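Local structure of DUF6836 domain-containing protein (Clostridium leptum, 4PW1) at residues N27-N32 with Q78-L83; E65-L70 with M86-K91; E117-A122 with Y218-Y223; G130-D135 with N172-F177. The protein is of unknown function but folds as a nine-stranded antiparallel beta sheet surrounded by alpha-helices, and may be a lipoprotein. All coordinates share one frame; numbering follows the deposited sequence.

Interaction 1: N27-N32 with Q78-L83; sequences NLYPWN and QDLRFL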
# COMPACT_ATOMS: atom_id res chain seq x y z
N ASN B 27 1.09 0.32 -3.50
CA ASN B 27 1.68 -0.03 -4.77
C ASN B 27 1.36 -1.48 -5.09
O ASN B 27 1.68 -2.37 -4.31
CB ASN B 27 3.20 0.06 -4.72
CG ASN B 27 3.70 1.48 -4.55
OD1 ASN B 27 3.15 2.42 -5.09
ND2 ASN B 27 4.73 1.63 -3.75
N LEU B 28 0.79 -1.71 -6.25
CA LEU B 28 0.56 -3.08 -6.72
C LEU B 28 1.77 -3.61 -7.48
O LEU B 28 2.49 -2.83 -8.13
CB LEU B 28 -0.68 -3.11 -7.61
CG LEU B 28 -1.95 -2.58 -6.95
CD1 LEU B 28 -3.11 -2.73 -7.94
CD2 LEU B 28 -2.23 -3.30 -5.65
N TYR B 29 2.01 -4.90 -7.36
CA TYR B 29 3.10 -5.57 -8.04
C TYR B 29 2.99 -5.22 -9.54
O TYR B 29 1.89 -5.22 -10.10
CB TYR B 29 3.06 -7.08 -7.78
CG TYR B 29 4.11 -7.83 -8.61
CD1 TYR B 29 5.43 -7.99 -8.14
CD2 TYR B 29 3.77 -8.32 -9.88
CE1 TYR B 29 6.38 -8.65 -8.89
CE2 TYR B 29 4.72 -8.98 -10.64
CZ TYR B 29 6.00 -9.14 -10.16
OH TYR B 29 6.92 -9.73 -10.96
N PRO B 30 4.11 -4.87 -10.18
CA PRO B 30 5.49 -4.82 -9.70
C PRO B 30 5.99 -3.39 -9.42
O PRO B 30 7.20 -3.18 -9.36
CB PRO B 30 6.26 -5.41 -10.90
CG PRO B 30 5.54 -4.83 -12.07
CD PRO B 30 4.07 -4.74 -11.65
N TRP B 31 5.08 -2.45 -9.21
CA TRP B 31 5.46 -1.07 -8.95
C TRP B 31 6.23 -0.93 -7.65
O TRP B 31 6.97 0.04 -7.50
CB TRP B 31 4.26 -0.12 -9.04
CG TRP B 31 3.71 -0.14 -10.44
CD1 TRP B 31 2.69 -0.89 -10.90
CD2 TRP B 31 4.24 0.55 -11.56
NE1 TRP B 31 2.50 -0.66 -12.24
CE2 TRP B 31 3.45 0.21 -12.66
CE3 TRP B 31 5.31 1.42 -11.74
CZ2 TRP B 31 3.71 0.70 -13.93
CZ3 TRP B 31 5.54 1.95 -12.99
CH2 TRP B 31 4.75 1.58 -14.06
N ASN B 32 6.14 -1.90 -6.76
CA ASN B 32 6.98 -1.90 -5.57
C ASN B 32 8.46 -2.06 -5.93
O ASN B 32 9.33 -1.76 -5.12
CB ASN B 32 6.57 -3.02 -4.60
CG ASN B 32 6.53 -4.38 -5.30
OD1 ASN B 32 5.91 -4.53 -6.37
ND2 ASN B 32 7.18 -5.36 -4.73
N GLN B 78 16.21 -5.86 -12.96
CA GLN B 78 15.46 -6.96 -12.39
C GLN B 78 14.63 -7.78 -13.42
O GLN B 78 13.89 -8.65 -13.02
CB GLN B 78 14.55 -6.41 -11.31
CG GLN B 78 15.33 -5.78 -10.17
CD GLN B 78 14.41 -5.17 -9.12
OE1 GLN B 78 14.28 -3.95 -9.02
NE2 GLN B 78 13.73 -6.03 -8.38
N ASP B 79 14.79 -7.52 -14.71
CA ASP B 79 14.00 -8.16 -15.78
C ASP B 79 12.52 -7.74 -15.74
O ASP B 79 11.60 -8.56 -15.72
CB ASP B 79 14.16 -9.68 -15.83
CG ASP B 79 14.06 -10.25 -17.26
OD1 ASP B 79 14.04 -9.51 -18.29
OD2 ASP B 79 13.99 -11.50 -17.34
N LEU B 80 12.32 -6.43 -15.72
CA LEU B 80 11.00 -5.84 -15.70
C LEU B 80 11.03 -4.78 -16.76
O LEU B 80 12.07 -4.16 -16.99
CB LEU B 80 10.71 -5.19 -14.32
CG LEU B 80 10.77 -6.15 -13.14
CD1 LEU B 80 10.73 -5.40 -11.80
CD2 LEU B 80 9.63 -7.13 -13.21
N ARG B 81 9.88 -4.56 -17.37
CA ARG B 81 9.68 -3.43 -18.25
C ARG B 81 8.46 -2.64 -17.76
O ARG B 81 7.39 -3.21 -17.56
CB ARG B 81 9.48 -3.97 -19.67
CG ARG B 81 10.82 -4.50 -20.21
CD ARG B 81 10.64 -5.60 -21.20
NE ARG B 81 11.91 -5.98 -21.82
CZ ARG B 81 12.78 -6.86 -21.33
NH1 ARG B 81 12.62 -7.42 -20.13
NH2 ARG B 81 13.89 -7.09 -22.01
N PHE B 82 8.63 -1.34 -17.57
CA PHE B 82 7.59 -0.48 -17.08
C PHE B 82 7.23 0.58 -18.10
O PHE B 82 8.09 1.27 -18.63
CB PHE B 82 8.06 0.28 -15.85
CG PHE B 82 8.38 -0.56 -14.66
CD1 PHE B 82 7.41 -0.87 -13.73
CD2 PHE B 82 9.69 -1.00 -14.42
CE1 PHE B 82 7.73 -1.60 -12.61
CE2 PHE B 82 10.00 -1.70 -13.28
CZ PHE B 82 9.02 -2.01 -12.39
N LEU B 83 5.92 0.78 -18.27
CA LEU B 83 5.36 1.97 -18.93
C LEU B 83 4.60 2.75 -17.91
O LEU B 83 3.52 2.31 -17.45
CB LEU B 83 4.43 1.51 -20.03
CG LEU B 83 3.79 2.63 -20.82
CD1 LEU B 83 4.83 3.29 -21.70
CD2 LEU B 83 2.67 2.06 -21.67

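Interaction 2: E65-L70 with M86-K91; sequences EELYPL and MALTEK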
# COMPACT_ATOMS: atom_id res chain seq x y z
N GLU B 65 0.01 4.16 -35.39
CA GLU B 65 0.72 5.37 -35.78
C GLU B 65 0.63 6.43 -34.70
O GLU B 65 1.61 7.09 -34.40
CB GLU B 65 0.17 5.91 -37.11
CG GLU B 65 0.86 7.22 -37.47
CD GLU B 65 0.61 7.74 -38.88
OE1 GLU B 65 -0.19 7.16 -39.63
OE2 GLU B 65 1.23 8.78 -39.21
N GLU B 66 -0.51 6.56 -34.05
CA GLU B 66 -0.63 7.52 -32.91
C GLU B 66 0.03 7.00 -31.61
O GLU B 66 0.63 7.75 -30.87
CB GLU B 66 -2.11 7.82 -32.62
CG GLU B 66 -2.91 8.28 -33.83
CD GLU B 66 -4.44 8.38 -33.65
OE1 GLU B 66 -5.16 7.41 -33.35
OE2 GLU B 66 -4.95 9.49 -33.86
N LEU B 67 -0.08 5.71 -31.32
CA LEU B 67 0.46 5.18 -30.05
C LEU B 67 1.97 4.92 -30.05
O LEU B 67 2.62 5.12 -29.04
CB LEU B 67 -0.25 3.89 -29.66
CG LEU B 67 -1.74 4.09 -29.37
CD1 LEU B 67 -2.37 2.74 -29.08
CD2 LEU B 67 -1.93 5.09 -28.21
N TYR B 68 2.51 4.41 -31.17
CA TYR B 68 3.93 3.97 -31.19
C TYR B 68 4.90 5.02 -30.69
O TYR B 68 5.69 4.74 -29.82
CB TYR B 68 4.34 3.48 -32.60
CG TYR B 68 4.19 1.99 -32.78
CD1 TYR B 68 3.00 1.33 -32.47
CD2 TYR B 68 5.24 1.24 -33.27
CE1 TYR B 68 2.85 -0.02 -32.63
CE2 TYR B 68 5.11 -0.12 -33.46
CZ TYR B 68 3.92 -0.75 -33.16
OH TYR B 68 3.82 -2.08 -33.31
N PRO B 69 4.76 6.27 -31.15
CA PRO B 69 5.66 7.28 -30.63
C PRO B 69 5.54 7.56 -29.14
O PRO B 69 6.45 8.12 -28.57
CB PRO B 69 5.28 8.55 -31.40
CG PRO B 69 4.57 8.06 -32.64
CD PRO B 69 3.88 6.81 -32.21
N LEU B 70 4.44 7.16 -28.50
CA LEU B 70 4.22 7.48 -27.09
C LEU B 70 4.52 6.30 -26.16
O LEU B 70 4.67 6.47 -24.96
CB LEU B 70 2.77 7.91 -26.87
CG LEU B 70 2.29 9.09 -27.73
CD1 LEU B 70 0.83 9.36 -27.44
CD2 LEU B 70 3.12 10.32 -27.43
N MSE B 86 1.73 6.91 -19.16
CA MSE B 86 1.59 7.38 -20.51
C MSE B 86 0.26 8.13 -20.64
O MSE B 86 -0.81 7.58 -20.34
CB MSE B 86 1.66 6.23 -21.53
CG MSE B 86 1.51 6.74 -22.92
SE MSE B 86 1.62 5.25 -24.19
CE MSE B 86 0.06 4.21 -23.80
N ALA B 87 0.33 9.38 -21.12
CA ALA B 87 -0.81 10.28 -21.20
C ALA B 87 -1.45 10.16 -22.55
O ALA B 87 -0.77 10.30 -23.55
CB ALA B 87 -0.40 11.76 -20.95
N LEU B 88 -2.73 9.84 -22.61
CA LEU B 88 -3.47 9.80 -23.88
C LEU B 88 -4.73 10.66 -23.78
O LEU B 88 -5.34 10.73 -22.71
CB LEU B 88 -3.93 8.36 -24.19
CG LEU B 88 -2.84 7.31 -24.37
CD1 LEU B 88 -3.51 5.97 -24.63
CD2 LEU B 88 -1.92 7.64 -25.54
N THR B 89 -5.14 11.24 -24.90
CA THR B 89 -6.39 11.96 -24.99
C THR B 89 -7.28 11.29 -26.04
O THR B 89 -6.89 11.16 -27.16
CB THR B 89 -6.13 13.44 -25.33
OG1 THR B 89 -5.36 14.02 -24.28
CG2 THR B 89 -7.43 14.22 -25.43
N GLU B 90 -8.45 10.83 -25.64
CA GLU B 90 -9.45 10.27 -26.57
C GLU B 90 -9.93 11.34 -27.56
O GLU B 90 -9.76 12.54 -27.32
CB GLU B 90 -10.71 9.77 -25.82
CG GLU B 90 -10.84 8.28 -25.56
CD GLU B 90 -11.04 7.45 -26.80
OE1 GLU B 90 -11.22 8.01 -27.89
OE2 GLU B 90 -11.01 6.21 -26.68
N LYS B 91 -10.56 10.91 -28.66
CA LYS B 91 -11.00 11.83 -29.69
C LYS B 91 -12.03 12.83 -29.11
O LYS B 91 -12.12 13.94 -29.59
CB LYS B 91 -11.54 11.09 -30.95

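Interaction 3: E117-A122 with Y218-Y223; sequences EREATA and YDNHIY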
# COMPACT_ATOMS: atom_id res chain seq x y z
N GLU B 117 -12.43 11.65 -14.33
CA GLU B 117 -13.68 11.04 -13.91
C GLU B 117 -14.15 11.65 -12.58
O GLU B 117 -13.36 12.11 -11.75
CB GLU B 117 -13.58 9.52 -13.85
CG GLU B 117 -12.77 9.00 -12.72
CD GLU B 117 -12.80 7.47 -12.60
OE1 GLU B 117 -13.39 6.75 -13.46
OE2 GLU B 117 -12.21 7.00 -11.62
N ARG B 118 -15.45 11.69 -12.38
CA ARG B 118 -15.91 12.24 -11.10
C ARG B 118 -15.67 11.27 -9.94
O ARG B 118 -15.55 10.04 -10.11
CB ARG B 118 -17.37 12.64 -11.14
CG ARG B 118 -18.30 11.51 -11.38
CD ARG B 118 -19.72 12.00 -11.40
NE ARG B 118 -20.55 10.84 -11.60
CZ ARG B 118 -21.06 10.11 -10.63
NH1 ARG B 118 -20.87 10.43 -9.34
NH2 ARG B 118 -21.76 9.03 -10.97
N GLU B 119 -15.63 11.84 -8.76
CA GLU B 119 -15.45 11.08 -7.55
C GLU B 119 -16.75 10.40 -7.19
O GLU B 119 -17.80 11.04 -7.09
CB GLU B 119 -15.01 12.04 -6.45
CG GLU B 119 -14.67 11.36 -5.13
CD GLU B 119 -14.18 12.37 -4.11
OE1 GLU B 119 -13.20 13.08 -4.41
OE2 GLU B 119 -14.78 12.45 -3.01
N ALA B 120 -16.71 9.09 -7.02
CA ALA B 120 -17.91 8.35 -6.58
C ALA B 120 -18.26 8.73 -5.16
O ALA B 120 -17.37 8.91 -4.35
CB ALA B 120 -17.62 6.86 -6.62
N THR B 121 -19.53 8.84 -4.86
CA THR B 121 -19.98 9.05 -3.46
C THR B 121 -19.87 7.74 -2.68
O THR B 121 -19.70 6.66 -3.27
CB THR B 121 -21.45 9.50 -3.43
OG1 THR B 121 -22.25 8.51 -4.06
CG2 THR B 121 -21.64 10.83 -4.16
N ALA B 122 -19.98 7.83 -1.37
CA ALA B 122 -20.02 6.65 -0.49
C ALA B 122 -21.11 5.65 -0.93
O ALA B 122 -20.86 4.44 -1.01
CB ALA B 122 -20.25 7.10 0.95
N TYR B 218 -9.50 2.53 -2.91
CA TYR B 218 -8.32 3.37 -2.99
C TYR B 218 -8.41 4.19 -4.26
O TYR B 218 -8.66 3.65 -5.34
CB TYR B 218 -7.10 2.46 -3.09
CG TYR B 218 -5.76 3.17 -3.15
CD1 TYR B 218 -5.26 3.89 -2.03
CD2 TYR B 218 -4.96 3.07 -4.28
CE1 TYR B 218 -3.98 4.48 -2.07
CE2 TYR B 218 -3.72 3.68 -4.33
CZ TYR B 218 -3.24 4.38 -3.22
OH TYR B 218 -1.99 4.92 -3.25
N ASP B 219 -8.17 5.49 -4.13
CA ASP B 219 -8.01 6.35 -5.29
C ASP B 219 -9.22 6.30 -6.29
O ASP B 219 -9.03 6.24 -7.50
CB ASP B 219 -6.71 5.97 -5.98
CG ASP B 219 -6.27 6.98 -7.00
OD1 ASP B 219 -6.57 8.17 -6.81
OD2 ASP B 219 -5.66 6.56 -8.00
N ASN B 220 -10.42 6.32 -5.73
CA ASN B 220 -11.67 6.31 -6.48
C ASN B 220 -11.97 4.98 -7.20
O ASN B 220 -12.88 4.91 -7.99
CB ASN B 220 -11.75 7.49 -7.49
CG ASN B 220 -13.20 7.87 -7.85
OD1 ASN B 220 -14.05 7.94 -6.98
ND2 ASN B 220 -13.47 8.09 -9.13
N HIS B 221 -11.23 3.93 -6.85
CA HIS B 221 -11.48 2.60 -7.36
C HIS B 221 -11.72 1.62 -6.28
O HIS B 221 -11.35 1.84 -5.11
CB HIS B 221 -10.29 2.14 -8.20
CG HIS B 221 -10.13 2.94 -9.43
ND1 HIS B 221 -9.36 4.07 -9.48
CD2 HIS B 221 -10.71 2.83 -10.65
CE1 HIS B 221 -9.44 4.60 -10.69
NE2 HIS B 221 -10.25 3.86 -11.41
N ILE B 222 -12.35 0.51 -6.65
CA ILE B 222 -12.38 -0.66 -5.79
C ILE B 222 -11.32 -1.64 -6.27
O ILE B 222 -11.25 -2.00 -7.48
CB ILE B 222 -13.75 -1.31 -5.76
CG1 ILE B 222 -14.76 -0.33 -5.20
CG2 ILE B 222 -13.75 -2.63 -4.94
CD1 ILE B 222 -16.20 -0.83 -5.27
N TYR B 223 -10.51 -2.10 -5.32
CA TYR B 223 -9.49 -3.14 -5.57
C TYR B 223 -10.05 -4.48 -5.12
O TYR B 223 -10.28 -4.71 -3.94
CB TYR B 223 -8.19 -2.83 -4.84
CG TYR B 223 -7.34 -1.75 -5.48
CD1 TYR B 223 -7.88 -0.78 -6.27
CD2 TYR B 223 -5.98 -1.67 -5.22
CE1 TYR B 223 -7.10 0.21 -6.84
CE2 TYR B 223 -5.20 -0.68 -5.78
CZ TYR B 223 -5.77 0.23 -6.62
OH TYR B 223 -5.02 1.23 -7.14
O HOH W 1 -11.31 4.68 -13.79
O HOH W 2 -13.49 5.05 -10.75

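Interaction 4: G130-D135 with N172-F177; sequences GKLQED and NAFYMF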
# COMPACT_ATOMS: atom_id res chain seq x y z
N GLY B 130 -21.79 -3.93 -4.19
CA GLY B 130 -22.92 -4.85 -4.37
C GLY B 130 -22.99 -5.46 -5.78
O GLY B 130 -23.18 -6.65 -5.94
N LYS B 131 -22.85 -4.65 -6.81
CA LYS B 131 -22.89 -5.16 -8.18
C LYS B 131 -21.74 -6.17 -8.39
O LYS B 131 -21.93 -7.26 -8.97
CB LYS B 131 -22.86 -3.99 -9.19
CG LYS B 131 -22.92 -4.36 -10.68
CD LYS B 131 -24.21 -5.10 -11.09
CE LYS B 131 -24.37 -5.20 -12.62
NZ LYS B 131 -23.08 -5.54 -13.32
N LEU B 132 -20.57 -5.82 -7.90
CA LEU B 132 -19.39 -6.66 -8.04
C LEU B 132 -19.59 -8.01 -7.39
O LEU B 132 -19.30 -9.05 -8.00
CB LEU B 132 -18.21 -5.92 -7.43
CG LEU B 132 -16.82 -6.11 -7.99
CD1 LEU B 132 -16.78 -6.13 -9.50
CD2 LEU B 132 -15.96 -4.99 -7.41
N GLN B 133 -20.16 -8.01 -6.19
CA GLN B 133 -20.48 -9.25 -5.51
C GLN B 133 -21.45 -10.12 -6.31
O GLN B 133 -21.27 -11.33 -6.40
CB GLN B 133 -21.06 -8.95 -4.12
CG GLN B 133 -21.37 -10.15 -3.22
CD GLN B 133 -20.11 -10.90 -2.77
OE1 GLN B 133 -19.02 -10.33 -2.63
NE2 GLN B 133 -20.25 -12.20 -2.54
N GLU B 134 -22.48 -9.49 -6.85
CA GLU B 134 -23.49 -10.16 -7.66
C GLU B 134 -22.84 -10.73 -8.93
O GLU B 134 -23.09 -11.86 -9.30
CB GLU B 134 -24.65 -9.20 -8.01
CG GLU B 134 -25.62 -8.91 -6.86
CD GLU B 134 -26.49 -7.65 -7.06
OE1 GLU B 134 -26.41 -6.98 -8.11
OE2 GLU B 134 -27.27 -7.34 -6.14
N ASP B 135 -22.01 -9.93 -9.59
CA ASP B 135 -21.34 -10.38 -10.83
C ASP B 135 -20.45 -11.60 -10.51
O ASP B 135 -20.37 -12.56 -11.30
CB ASP B 135 -20.47 -9.28 -11.43
CG ASP B 135 -21.26 -8.20 -12.18
OD1 ASP B 135 -22.48 -8.26 -12.24
OD2 ASP B 135 -20.63 -7.28 -12.71
N ASN B 172 -21.80 -8.16 -16.94
CA ASN B 172 -21.01 -8.80 -15.86
C ASN B 172 -19.53 -8.38 -15.95
O ASN B 172 -18.86 -8.63 -16.96
CB ASN B 172 -21.16 -10.33 -15.95
CG ASN B 172 -20.46 -11.06 -14.82
OD1 ASN B 172 -19.24 -11.02 -14.71
ND2 ASN B 172 -21.23 -11.73 -13.97
N ALA B 173 -19.01 -7.71 -14.92
CA ALA B 173 -17.66 -7.16 -15.01
C ALA B 173 -16.58 -8.25 -15.24
O ALA B 173 -15.55 -8.01 -15.92
CB ALA B 173 -17.33 -6.35 -13.75
N PHE B 174 -16.81 -9.44 -14.67
CA PHE B 174 -15.84 -10.53 -14.76
C PHE B 174 -15.86 -11.07 -16.17
O PHE B 174 -14.81 -11.16 -16.78
CB PHE B 174 -16.08 -11.61 -13.70
CG PHE B 174 -15.86 -11.12 -12.30
CD1 PHE B 174 -14.59 -11.09 -11.76
CD2 PHE B 174 -16.92 -10.62 -11.54
CE1 PHE B 174 -14.37 -10.61 -10.50
CE2 PHE B 174 -16.69 -10.12 -10.27
CZ PHE B 174 -15.41 -10.10 -9.74
N TYR B 175 -17.05 -11.36 -16.70
CA TYR B 175 -17.17 -11.84 -18.07
C TYR B 175 -16.54 -10.85 -19.06
O TYR B 175 -15.84 -11.27 -19.99
CB TYR B 175 -18.62 -12.10 -18.47
CG TYR B 175 -19.32 -13.22 -17.75
CD1 TYR B 175 -18.60 -14.28 -17.16
CD2 TYR B 175 -20.71 -13.28 -17.71
CE1 TYR B 175 -19.27 -15.34 -16.54
CE2 TYR B 175 -21.39 -14.33 -17.09
CZ TYR B 175 -20.67 -15.36 -16.51
OH TYR B 175 -21.34 -16.39 -15.86
N MSE B 176 -16.79 -9.55 -18.88
CA MSE B 176 -16.30 -8.57 -19.83
C MSE B 176 -14.80 -8.50 -19.79
O MSE B 176 -14.12 -8.43 -20.85
CB MSE B 176 -16.81 -7.16 -19.54
CG MSE B 176 -18.30 -7.08 -19.83
SE MSE B 176 -18.93 -5.21 -19.55
CE MSE B 176 -18.35 -4.64 -17.72
N PHE B 177 -14.25 -8.52 -18.58
CA PHE B 177 -12.80 -8.43 -18.44
C PHE B 177 -12.12 -9.69 -19.00
O PHE B 177 -11.16 -9.60 -19.74
CB PHE B 177 -12.41 -8.23 -16.99
CG PHE B 177 -10.92 -8.20 -16.77
CD1 PHE B 177 -10.16 -7.12 -17.19
CD2 PHE B 177 -10.29 -9.28 -16.19
CE1 PHE B 177 -8.79 -7.12 -17.02
CE2 PHE B 177 -8.93 -9.29 -15.99
CZ PHE B 177 -8.18 -8.20 -16.41

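Interaction 1: N27-N32 with Q78-L83
The turn through Pro30 and Trp31 lies beside the beginning of strand 80-89, with the CA atoms of Trp31 and Phe82 8.4 Å apart, and the contact is made chiefly by side chains. That strand lies between strands 74-76 and 95-103 of the nine-stranded antiparallel sheet and is entered through a G1 beta bulge in which Asp79 and Leu80 both face Ser76. On the turn side, a cis peptide bond before Pro30 bends the chain as it leaves strand 24-28, whose residues Asn27 and Leu28 pair in an antiparallel ladder with a strand of the second subunit.

Phe82 is the centre of the packing. Its CG lies beside the backbone N (chi1 -64°), which carries the ring up to the turn, where CD1 sits over one face of the Trp31 indole near its rim, 3.5 Å from CZ3. The Phe82 ring and the six-membered ring of Trp31 are inclined at 51° and meet obliquely. Beside it, Pro30 CG packs 3.9 Å from Phe82 CE1, and Leu80 CD2 closes the row 4.4 Å from Pro30 CB. Tyr34 adds its ring to both aromatics. Backbone oxygens meet the ring rims: Pro30 O lies in the plane of the Phe82 ring, and Leu83 O lies in the indole plane, 3.7 Å from Trp31 CH2.

Interaction 2: E65-L70 with M86-K91
Leu88 overlaps two leucines at once, and one of its methyl groups does most of the work: CD2 lies 3.7 Å from CD2 of Leu67 and 3.8 Å from CD1 of Leu70. Leu67 meets it at about a right angle, branch against branch, with Leu88 CD1 also 4.0 Å from Leu67 CD2. Leu70 comes in at a slant and offers a single methyl. The chain turns tightly between the two leucines, Leu70 N donating to Leu67 O over 2.8 Å, which brings both to the same side chain.

The contact is an example of a short helix laid against a sheet: the residues from helix 64-67 and the turn that follows rest on strand 80-89 of the antiparallel sheet. Helix 44-58 contributes to the same apolar layer, placing Val54 against Leu88 and Arg55 against Leu67, while Trp62 touches both of these leucines and gives its indole N-H to the carbonyl of Thr89.

Further along, the layer is continued by Met86, present as selenomethionine. Its side chain runs extended through CG, which is anti to the backbone N (chi1 180°), and then bends at the selenium. Met86 SE is thereby brought to 3.9 Å from Leu70 CB. The approach of Met86 SE to Leu70 O is closer, at 3.4 Å. Leu70 lies at the exposed margin of the contact, and a glycerol molecule, probably from the crystallisation liquor, lies about 4 Å from its side chain and is hydrogen-bonded by the backbone N of Thr89.

Interaction 3: E117-A122 with Y218-Y223
Asn220 reaches across to the loop 117-122 and engages it with both ends of its amide, which a CG anti to the backbone N (chi1 -156°) sends toward the loop. OD1 accepts from the backbone N of Ala120 at 2.9 Å, in the carbonyl plane and on a lone pair, with a fairly straight N-H...O angle of 161°. ND2 gives to two acceptors, each at 3.0 Å: the carbonyl O of Arg118 and OE2 of Glu117, both bonds more bent, at about 140°. The Glu117 oxygen is met from above the carboxylate plane, the two flat groups standing almost perpendicular.

Two waters form the next layer. One donates to Glu117 OE1 and lies at the edge of the His221 ring, 2.7 Å from NE2; the other donates to the backbone O of Asn220 and lies over one face of that ring, its very short approach to Glu117 OE2 being doubtful.

What presents Asn220 is a type I' turn from Tyr218 to His221, the tight connection between strands 214-218 and 221-227. His221 ND1 donates back to Asp219 O. On the loop side, Thr121 N-caps helix 122-141, while Glu124 accepts from Thr121 N, as in a capping box, and makes a salt bridge to Arg118.

This network sets the orientation of the Asn220 amide: turned over, it would place its oxygen against a carbonyl and a carboxylate, and its NH2 against a backbone N-H.

Interaction 4: G130-D135 with N172-F177
Asn172 meets the end of the segment 130-135 at Asp135, their CA atoms 5.3 Å apart, and its amide faces two ways. ND2 donates to the backbone O of Asp135 at 2.9 Å, while OD1 turns back to cap its own helix, accepting from Tyr175 N at 3.0 Å and weakly from Phe174 N. The amide lies stacked against the Asp135 carboxylate, the planes 22° apart.

Ala173 opens the helix, and its backbone N points almost straight at Asp135 OD2, 2.8 Å away at an angle of 173°, reaching it from above the carboxylate plane. Lys131 NZ bonds both carboxylate oxygens on their syn sides, so OD2 is shared between it and Ala173 N, and the lysine and the helix end would both probably favour the charged form. The Ala173 methyl packs near CD1 of Leu132.

Phe174 follows with its rim turned to the first helix: Leu132 O lies in the ring plane, 3.6 Å from CE2, and Asp135 CB is 3.8 Å from CD2. Leu132 CD1 lies 4.1 Å from Phe174 CE2.

The two short helical segments incline at 69° with their axes 10.2 Å apart at closest approach. Helices 122-141 and 173-190 rest here on strands 233-239, 244-251 and 221-227: Tyr238 and Phe245 touch both Leu132 and Ala173, while Leu236 and Tyr226 lie against Phe174, whose ring Phe245 meets edge-to-face.

Interactions 1 and 2 share strand 80-89, their centres 21 Å apart; their segments alternate and adjoin along the chain, with no other touch between them. Interactions 3 and 4 form the other pair: interaction 4 is nested within the loop closed by interaction 3, their centres are 17 Å apart, and Ile222 CG2 packs 4.1 Å from Leu132 CD2. The pairs are joined where Leu28 CD1 of 27-32 lies 3.6 Å from Tyr223 CE2 of 218-223. Interactions 2 and 4, 29 Å apart between centres, lie on opposite sides of the chain's centre. No active site is known; a glycerol, probably from the crystallisation liquor, lies about 4 Å from the side chain of Leu70 in interaction 2.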